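Local structure of uridylate-specific endoribonuclease nsp11 (Prrsv 16244b, 5EYI) at residues D120-V125 / Y184-E189; P130-G135 / K218-Q223. The protein probably degrades the 5'-polyuridines made during viral RNA replication, as a uridylate-specific endoribonuclease that keeps host double-stranded RNA sensors from being triggered. The protein carries 1 engineered substitution. One frame throughout, in Å; residues are numbered along the deposited sequence.

Contact 1 of 2, residues D120-V125 / Y184-E189; sequences DREREV and YLPDLE
Glu122 and Leu185 bring the two backbones together, their CA atoms 5.5 Å apart, where a turn of the helix that 120-125 begins meets the segment 184-189, whose residues from Leu185 on have helical backbone angles. A backbone-to-side-chain bond lies here: Leu185 N gives its hydrogen to Glu122 OE2 at 3.0 Å, a fairly straight bond (162°) that reaches the carboxylate on its anti side, somewhat out of plane. Glu122 CG is anti to the backbone N (chi1 -169°) and the chain stays extended beyond it, which carries the carboxylate out to this amide. The other oxygen, OE1, is held by a salt bridge to Arg109 and by Leu118 N, so both oxygens of this buried acid have partners.

Pro186 touches two flat groups that are steeply inclined to each other. Its CD sits 3.5 Å above the centre of the Tyr184 ring, while its CB lies over one face of the Arg121 guanidinium. Arg121 runs out extended past the proline, in the opposite direction to it, and ends at Glu189, where NH2 and OE1 form a salt bridge at 2.9 Å; as a hydrogen bond it is weak, bent to 121°. In the guanidinium plane, a water accepts from Arg121 NH1 at 2.6 Å and donates to Tyr184 OH, which also bonds Asp119. Val125 adds apolar packing, CG1 on Leu185 CB (3.8 Å) and CG2 on Pro186 CG (3.9 Å).

Within the NendoU domain, the contact fastens helix 120-128 to the connection between strands 173-180 and 198-205, with His147 from another loop packing on both Glu122 and Leu185.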
ATOM      1  N   ASP A 120     -19.941 -11.558 -13.470  1.00 28.07           N
ATOM      2  CA  ASP A 120     -20.177 -10.117 -13.654  1.00 29.81           C
ATOM      3  C   ASP A 120     -19.695  -9.274 -12.495  1.00 28.29           C
ATOM      4  O   ASP A 120     -19.275  -8.129 -12.693  1.00 27.29           O
ATOM      5  CB  ASP A 120     -21.671  -9.807 -13.842  1.00 32.85           C
ATOM      6  CG  ASP A 120     -22.174 -10.154 -15.213  1.00 35.15           C
ATOM      7  OD1 ASP A 120     -21.418 -10.016 -16.204  1.00 35.33           O
ATOM      8  OD2 ASP A 120     -23.356 -10.548 -15.294  1.00 41.79           O
ATOM      9  N   ARG A 121     -19.786  -9.821 -11.289  1.00 26.97           N
ATOM     10  CA  ARG A 121     -19.330  -9.095 -10.114  1.00 27.87           C
ATOM     11  C   ARG A 121     -17.825  -8.771 -10.203  1.00 25.98           C
ATOM     12  O   ARG A 121     -17.404  -7.660  -9.874  1.00 24.11           O
ATOM     13  CB  ARG A 121     -19.657  -9.876  -8.847  1.00 30.28           C
ATOM     14  CG  ARG A 121     -19.648  -9.034  -7.590  1.00 33.17           C
ATOM     15  CD  ARG A 121     -19.803  -9.914  -6.364  1.00 36.27           C
ATOM     16  NE  ARG A 121     -19.563  -9.165  -5.134  1.00 39.10           N
ATOM     17  CZ  ARG A 121     -19.353  -9.707  -3.931  1.00 42.49           C
ATOM     18  NH1 ARG A 121     -19.346 -11.031  -3.753  1.00 43.91           N
ATOM     19  NH2 ARG A 121     -19.132  -8.915  -2.885  1.00 43.98           N
ATOM     20  N   GLU A 122     -17.031  -9.725 -10.691  1.00 25.03           N
ATOM     21  CA  GLU A 122     -15.595  -9.509 -10.860  1.00 24.24           C
ATOM     22  C   GLU A 122     -15.305  -8.481 -11.952  1.00 23.92           C
ATOM     23  O   GLU A 122     -14.481  -7.579 -11.766  1.00 24.04           O
ATOM     24  CB  GLU A 122     -14.871 -10.824 -11.165  1.00 23.98           C
ATOM     25  CG  GLU A 122     -13.361 -10.678 -11.087  1.00 23.60           C
ATOM     26  CD  GLU A 122     -12.616 -11.991 -11.197  1.00 23.71           C
ATOM     27  OE1 GLU A 122     -12.893 -12.780 -12.125  1.00 22.91           O
ATOM     28  OE2 GLU A 122     -11.715 -12.215 -10.359  1.00 23.19           O
ATOM     29  N   ARG A 123     -15.983  -8.630 -13.086  1.00 24.38           N
ATOM     30  CA  ARG A 123     -15.933  -7.646 -14.178  1.00 24.74           C
ATOM     31  C   ARG A 123     -16.173  -6.233 -13.657  1.00 24.56           C
ATOM     32  O   ARG A 123     -15.439  -5.301 -13.994  1.00 24.15           O
ATOM     33  CB  ARG A 123     -16.975  -8.015 -15.239  1.00 25.50           C
ATOM     34  CG  ARG A 123     -17.018  -7.135 -16.471  1.00 26.22           C
ATOM     35  CD  ARG A 123     -17.999  -7.689 -17.495  1.00 26.00           C
ATOM     36  NE  ARG A 123     -17.483  -8.839 -18.249  1.00 26.12           N
ATOM     37  CZ  ARG A 123     -16.623  -8.784 -19.277  1.00 26.90           C
ATOM     38  NH1 ARG A 123     -16.112  -7.619 -19.718  1.00 26.33           N
ATOM     39  NH2 ARG A 123     -16.256  -9.918 -19.883  1.00 26.41           N
ATOM     40  N   GLU A 124     -17.190  -6.101 -12.810  1.00 25.50           N
ATOM     41  CA  GLU A 124     -17.572  -4.824 -12.207  1.00 26.81           C
ATOM     42  C   GLU A 124     -16.478  -4.265 -11.290  1.00 25.65           C
ATOM     43  O   GLU A 124     -16.160  -3.065 -11.368  1.00 23.63           O
ATOM     44  CB  GLU A 124     -18.911  -4.966 -11.462  1.00 29.38           C
ATOM     45  CG  GLU A 124     -19.295  -3.801 -10.560  1.00 33.30           C
ATOM     46  CD  GLU A 124     -20.793  -3.754 -10.255  1.00 37.41           C
ATOM     47  OE1 GLU A 124     -21.277  -4.606  -9.466  1.00 41.32           O
ATOM     48  N   VAL A 125     -15.894  -5.125 -10.446  1.00 23.70           N
ATOM     49  CA  VAL A 125     -14.786  -4.694  -9.571  1.00 23.51           C
ATOM     50  C   VAL A 125     -13.578  -4.266 -10.411  1.00 23.05           C
ATOM     51  O   VAL A 125     -12.945  -3.257 -10.117  1.00 23.46           O
ATOM     52  CB  VAL A 125     -14.399  -5.772  -8.526  1.00 23.01           C
ATOM     53  CG1 VAL A 125     -13.153  -5.369  -7.751  1.00 23.38           C
ATOM     54  CG2 VAL A 125     -15.540  -5.987  -7.549  1.00 23.01           C
ATOM     55  N   TYR A 184     -10.071 -13.883  -6.979  1.00 18.68           N
ATOM     56  CA  TYR A 184     -11.416 -13.386  -7.238  1.00 19.14           C
ATOM     57  C   TYR A 184     -11.525 -11.958  -6.715  1.00 19.03           C
ATOM     58  O   TYR A 184     -11.523 -11.752  -5.506  1.00 19.11           O
ATOM     59  CB  TYR A 184     -12.442 -14.294  -6.558  1.00 19.28           C
ATOM     60  CG  TYR A 184     -13.883 -13.926  -6.814  1.00 19.85           C
ATOM     61  CD1 TYR A 184     -14.759 -13.675  -5.760  1.00 20.34           C
ATOM     62  CD2 TYR A 184     -14.370 -13.815  -8.110  1.00 20.24           C
ATOM     63  CE1 TYR A 184     -16.085 -13.338  -5.994  1.00 20.72           C
ATOM     64  CE2 TYR A 184     -15.698 -13.483  -8.351  1.00 20.82           C
ATOM     65  CZ  TYR A 184     -16.551 -13.256  -7.289  1.00 20.46           C
ATOM     66  OH  TYR A 184     -17.860 -12.916  -7.530  1.00 20.93           O
ATOM     67  N   LEU A 185     -11.584 -10.984  -7.625  1.00 19.05           N
ATOM     68  CA  LEU A 185     -11.435  -9.566  -7.259  1.00 20.52           C
ATOM     69  C   LEU A 185     -12.415  -9.031  -6.194  1.00 21.32           C
ATOM     70  O   LEU A 185     -12.043  -8.139  -5.411  1.00 20.86           O
ATOM     71  CB  LEU A 185     -11.473  -8.652  -8.493  1.00 20.78           C
ATOM     72  CG  LEU A 185     -10.370  -8.809  -9.555  1.00 20.89           C
ATOM     73  CD1 LEU A 185     -10.633  -7.857 -10.711  1.00 21.32           C
ATOM     74  CD2 LEU A 185      -9.000  -8.528  -8.965  1.00 21.32           C
ATOM     75  N   PRO A 186     -13.654  -9.561  -6.151  1.00 22.21           N
ATOM     76  CA  PRO A 186     -14.529  -9.131  -5.055  1.00 23.79           C
ATOM     77  C   PRO A 186     -14.026  -9.471  -3.645  1.00 24.86           C
ATOM     78  O   PRO A 186     -14.395  -8.758  -2.713  1.00 25.60           O
ATOM     79  CB  PRO A 186     -15.863  -9.811  -5.381  1.00 23.23           C
ATOM     80  CG  PRO A 186     -15.857  -9.858  -6.875  1.00 23.15           C
ATOM     81  CD  PRO A 186     -14.428 -10.216  -7.219  1.00 22.70           C
ATOM     82  N   ASP A 187     -13.160 -10.484  -3.495  1.00 25.05           N
ATOM     83  CA  ASP A 187     -12.478 -10.736  -2.199  1.00 25.78           C
ATOM     84  C   ASP A 187     -11.627  -9.576  -1.705  1.00 25.27           C
ATOM     85  O   ASP A 187     -11.333  -9.492  -0.511  1.00 25.81           O
ATOM     86  CB  ASP A 187     -11.542 -11.958  -2.263  1.00 27.20           C
ATOM     87  CG  ASP A 187     -12.274 -13.268  -2.413  1.00 28.82           C
ATOM     88  OD1 ASP A 187     -13.493 -13.359  -2.133  1.00 30.65           O
ATOM     89  OD2 ASP A 187     -11.601 -14.234  -2.809  1.00 30.02           O
ATOM     90  N   LEU A 188     -11.177  -8.726  -2.622  1.00 25.40           N
ATOM     91  CA  LEU A 188     -10.376  -7.560  -2.274  1.00 26.87           C
ATOM     92  C   LEU A 188     -11.159  -6.261  -2.061  1.00 26.88           C
ATOM     93  O   LEU A 188     -10.564  -5.300  -1.594  1.00 25.69           O
ATOM     94  CB  LEU A 188      -9.312  -7.318  -3.350  1.00 27.48           C
ATOM     95  CG  LEU A 188      -8.473  -8.514  -3.816  1.00 28.23           C
ATOM     96  CD1 LEU A 188      -7.443  -8.045  -4.830  1.00 28.93           C
ATOM     97  CD2 LEU A 188      -7.796  -9.214  -2.649  1.00 28.71           C
ATOM     98  N   GLU A 189     -12.453  -6.226  -2.410  1.00 29.03           N
ATOM     99  CA  GLU A 189     -13.316  -5.016  -2.311  1.00 32.25           C
ATOM    100  C   GLU A 189     -13.153  -4.239  -1.010  1.00 31.22           C
ATOM    101  O   GLU A 189     -13.034  -3.016  -1.024  1.00 32.62           O
ATOM    102  CB  GLU A 189     -14.806  -5.381  -2.434  1.00 35.87           C
ATOM    103  CG  GLU A 189     -15.374  -5.442  -3.846  1.00 39.29           C
ATOM    104  CD  GLU A 189     -16.763  -6.106  -3.919  1.00 42.80           C
ATOM    105  OE1 GLU A 189     -17.198  -6.769  -2.939  1.00 44.72           O
ATOM    106  OE2 GLU A 189     -17.431  -5.982  -4.975  1.00 43.21           O
TER
HETATM  107  O   HOH W   1     -19.335 -13.143  -5.318  1.00 45.27           O

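Contact 2 of 2, residues P130-G135 / K218-Q223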
ATOM      1  N   PRO A 130      -9.843   0.529 -13.085  1.00 31.10           N
ATOM      2  CA  PRO A 130      -9.347   0.032 -14.381  1.00 31.18           C
ATOM      3  C   PRO A 130      -7.825   0.047 -14.503  1.00 31.20           C
ATOM      4  O   PRO A 130      -7.260  -0.835 -15.142  1.00 30.27           O
ATOM      5  CB  PRO A 130      -9.991   0.973 -15.403  1.00 30.53           C
ATOM      6  CG  PRO A 130     -10.351   2.189 -14.643  1.00 30.80           C
ATOM      7  CD  PRO A 130     -10.610   1.778 -13.227  1.00 30.89           C
ATOM      8  N   HIS A 131      -7.168   1.026 -13.889  1.00 32.83           N
ATOM      9  CA  HIS A 131      -5.721   1.065 -13.924  1.00 34.81           C
ATOM     10  C   HIS A 131      -5.186  -0.206 -13.287  1.00 34.84           C
ATOM     11  O   HIS A 131      -4.504  -0.960 -13.964  1.00 37.10           O
ATOM     12  CB  HIS A 131      -5.147   2.293 -13.239  1.00 36.55           C
ATOM     13  CG  HIS A 131      -3.692   2.501 -13.522  1.00 40.05           C
ATOM     14  ND1 HIS A 131      -2.692   1.907 -12.780  1.00 41.43           N
ATOM     15  CD2 HIS A 131      -3.070   3.225 -14.480  1.00 40.09           C
ATOM     16  CE1 HIS A 131      -1.517   2.273 -13.261  1.00 39.72           C
ATOM     17  NE2 HIS A 131      -1.719   3.064 -14.298  1.00 39.94           N
ATOM     18  N   ALA A 132      -5.572  -0.478 -12.038  1.00 31.56           N
ATOM     19  CA  ALA A 132      -5.156  -1.703 -11.315  1.00 30.03           C
ATOM     20  C   ALA A 132      -5.355  -3.012 -12.077  1.00 28.75           C
ATOM     21  O   ALA A 132      -4.424  -3.825 -12.174  1.00 29.84           O
ATOM     22  CB  ALA A 132      -5.878  -1.810  -9.979  1.00 29.72           C
ATOM     23  N   PHE A 133      -6.563  -3.210 -12.601  1.00 25.92           N
ATOM     24  CA  PHE A 133      -7.031  -4.532 -13.025  1.00 24.72           C
ATOM     25  C   PHE A 133      -7.178  -4.759 -14.534  1.00 24.57           C
ATOM     26  O   PHE A 133      -7.153  -5.910 -14.982  1.00 24.19           O
ATOM     27  CB  PHE A 133      -8.345  -4.860 -12.296  1.00 24.34           C
ATOM     28  CG  PHE A 133      -8.235  -4.810 -10.785  1.00 23.78           C
ATOM     29  CD1 PHE A 133      -7.216  -5.491 -10.117  1.00 23.65           C
ATOM     30  CD2 PHE A 133      -9.158  -4.090 -10.025  1.00 23.89           C
ATOM     31  CE1 PHE A 133      -7.116  -5.447  -8.734  1.00 23.45           C
ATOM     32  CE2 PHE A 133      -9.059  -4.042  -8.646  1.00 23.45           C
ATOM     33  CZ  PHE A 133      -8.036  -4.719  -7.999  1.00 23.67           C
ATOM     34  N   ILE A 134      -7.322  -3.689 -15.313  1.00 24.90           N
ATOM     35  CA  ILE A 134      -7.413  -3.794 -16.774  1.00 25.52           C
ATOM     36  C   ILE A 134      -6.062  -3.435 -17.427  1.00 26.71           C
ATOM     37  O   ILE A 134      -5.547  -4.180 -18.267  1.00 25.38           O
ATOM     38  CB  ILE A 134      -8.598  -2.956 -17.306  1.00 25.53           C
ATOM     39  CG1 ILE A 134      -9.916  -3.530 -16.748  1.00 25.90           C
ATOM     40  CG2 ILE A 134      -8.621  -2.939 -18.831  1.00 25.34           C
ATOM     41  CD1 ILE A 134     -11.148  -2.674 -16.998  1.00 25.92           C
ATOM     42  N   GLY A 135      -5.491  -2.311 -17.008  1.00 27.61           N
ATOM     43  CA  GLY A 135      -4.229  -1.829 -17.526  1.00 29.35           C
ATOM     44  C   GLY A 135      -4.433  -0.730 -18.541  1.00 31.01           C
ATOM     45  O   GLY A 135      -5.461  -0.665 -19.214  1.00 30.25           O
ATOM     46  N   LYS A 218      -6.909   4.816  -7.782  1.00 36.36           N
ATOM     47  CA  LYS A 218      -5.836   4.745  -8.768  1.00 37.34           C
ATOM     48  C   LYS A 218      -5.441   3.309  -9.051  1.00 34.30           C
ATOM     49  O   LYS A 218      -5.749   2.797 -10.114  1.00 34.10           O
ATOM     50  CB  LYS A 218      -4.643   5.595  -8.341  1.00 40.87           C
ATOM     51  CG  LYS A 218      -4.885   7.071  -8.612  1.00 45.90           C
ATOM     52  CD  LYS A 218      -3.899   7.997  -7.914  1.00 50.27           C
ATOM     53  CE  LYS A 218      -4.243   9.447  -8.236  1.00 52.92           C
ATOM     54  NZ  LYS A 218      -3.461  10.419  -7.425  1.00 55.88           N
ATOM     55  N   THR A 219      -4.791   2.647  -8.106  1.00 31.33           N
ATOM     56  CA  THR A 219      -4.225   1.334  -8.387  1.00 29.39           C
ATOM     57  C   THR A 219      -4.094   0.502  -7.133  1.00 27.47           C
ATOM     58  O   THR A 219      -4.228   0.997  -6.007  1.00 27.55           O
ATOM     59  CB  THR A 219      -2.859   1.456  -9.132  1.00 30.05           C
ATOM     60  OG1 THR A 219      -2.515   0.209  -9.767  1.00 29.64           O
ATOM     61  CG2 THR A 219      -1.733   1.897  -8.187  1.00 30.71           C
ATOM     62  N   ALA A 220      -3.850  -0.780  -7.355  1.00 25.13           N
ATOM     63  CA  ALA A 220      -3.629  -1.730  -6.283  1.00 23.59           C
ATOM     64  C   ALA A 220      -2.854  -2.918  -6.821  1.00 22.57           C
ATOM     65  O   ALA A 220      -3.057  -3.338  -7.961  1.00 22.19           O
ATOM     66  CB  ALA A 220      -4.938  -2.188  -5.667  1.00 22.82           C
ATOM     67  N   TYR A 221      -1.957  -3.437  -6.000  1.00 21.36           N
ATOM     68  CA  TYR A 221      -1.159  -4.584  -6.375  1.00 21.51           C
ATOM     69  C   TYR A 221      -0.617  -5.268  -5.153  1.00 21.45           C
ATOM     70  O   TYR A 221      -0.464  -4.643  -4.091  1.00 20.62           O
ATOM     71  CB  TYR A 221      -0.010  -4.189  -7.304  1.00 21.57           C
ATOM     72  CG  TYR A 221       0.983  -3.168  -6.768  1.00 21.52           C
ATOM     73  CD1 TYR A 221       0.985  -1.861  -7.236  1.00 21.94           C
ATOM     74  CD2 TYR A 221       1.947  -3.523  -5.827  1.00 21.78           C
ATOM     75  CE1 TYR A 221       1.912  -0.933  -6.777  1.00 22.55           C
ATOM     76  CE2 TYR A 221       2.863  -2.608  -5.353  1.00 22.42           C
ATOM     77  CZ  TYR A 221       2.853  -1.313  -5.831  1.00 22.91           C
ATOM     78  OH  TYR A 221       3.786  -0.397  -5.360  1.00 23.74           O
ATOM     79  N   PHE A 222      -0.327  -6.551  -5.327  1.00 21.30           N
ATOM     80  CA  PHE A 222       0.239  -7.370  -4.277  1.00 22.05           C
ATOM     81  C   PHE A 222       1.746  -7.338  -4.348  1.00 23.28           C
ATOM     82  O   PHE A 222       2.331  -7.070  -5.395  1.00 22.59           O
ATOM     83  CB  PHE A 222      -0.226  -8.812  -4.390  1.00 21.68           C
ATOM     84  CG  PHE A 222      -1.578  -9.056  -3.810  1.00 21.23           C
ATOM     85  CD1 PHE A 222      -1.745  -9.126  -2.428  1.00 21.15           C
ATOM     86  CD2 PHE A 222      -2.674  -9.244  -4.631  1.00 21.23           C
ATOM     87  CE1 PHE A 222      -2.983  -9.383  -1.878  1.00 20.83           C
ATOM     88  CE2 PHE A 222      -3.918  -9.496  -4.090  1.00 21.55           C
ATOM     89  CZ  PHE A 222      -4.073  -9.566  -2.712  1.00 21.22           C
ATOM     90  N   GLN A 223       2.353  -7.656  -3.220  1.00 25.98           N
ATOM     91  CA  GLN A 223       3.798  -7.661  -3.076  1.00 29.17           C
ATOM     92  C   GLN A 223       4.156  -8.742  -2.048  1.00 29.73           C
ATOM     93  O   GLN A 223       3.402  -8.975  -1.096  1.00 27.25           O
ATOM     94  CB  GLN A 223       4.223  -6.246  -2.659  1.00 30.49           C
ATOM     95  CG  GLN A 223       5.708  -5.994  -2.560  1.00 32.16           C
ATOM     96  CD  GLN A 223       6.311  -6.237  -1.181  1.00 32.99           C
ATOM     97  OE1 GLN A 223       7.530  -6.184  -1.009  1.00 34.96           O
ATOM     98  NE2 GLN A 223       5.474  -6.488  -0.199  1.00 32.75           N
TER
HETATM   99  O   HOH W   2      -7.836   2.724 -11.644  1.00 27.77           O
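Ala132, with Thr219 and His131, carries most of this small contact. The methyl of Ala132 points at the strand and rests on its backbone, CB lying 3.5 Å from Ala220 N and 4.4 Å from Ala220 CB. The same methyl also sits over the centre of one face of the Phe133 ring, from the next residue of its own helix.

His131, predicted to be an active-site residue, meets Thr219 at its ring edge: OG1 lies in the imidazole plane, 3.5 Å from ND1, in a long, weak hydrogen bond. With its OG1 anti to the backbone N (chi1 -162°), Thr219 turns the hydroxyl to the helix, where it also lies against Ala132 CA at 3.6 Å. A second link runs through water, which accepts from His131 N at 2.9 Å and donates to Lys218 O at 2.6 Å. The same carbonyl sits close to His131 CB (3.2 Å). Lys218 and Thr219 both face Trp215, forming a classic beta bulge where the strand begins.

Helix 130-133 is thus set against the start of strand 219-223, an outermost strand, within this chain, of the three-stranded antiparallel sheet. Strand 208-215 pairs with it inside the sheet, while Glu195 and His193 of the second subunit pack on Tyr221 and Gln223 respectively.

Contact 1 and contact 2 lie side by side in the NendoU domain, their centres 13 Å apart, and successive helices, 120-128 and 130-133, supply one segment of each. They meet directly through apolar packing: Leu185 CD2 is 3.6 Å from Phe133 CE1, and Leu188 CD2 is 3.7 Å from Phe222 CZ. Contact 2 belongs to the predicted active site, for it holds His131 and brings the Thr219 side chain to about 4 Å from that of His146; the engineered Ala175 side chain is about 9 Å from His131. Contact 1 lies farther from these residues, with the Leu185 side chain about 8 Å from that of His146 and about 12 Å from that of His131.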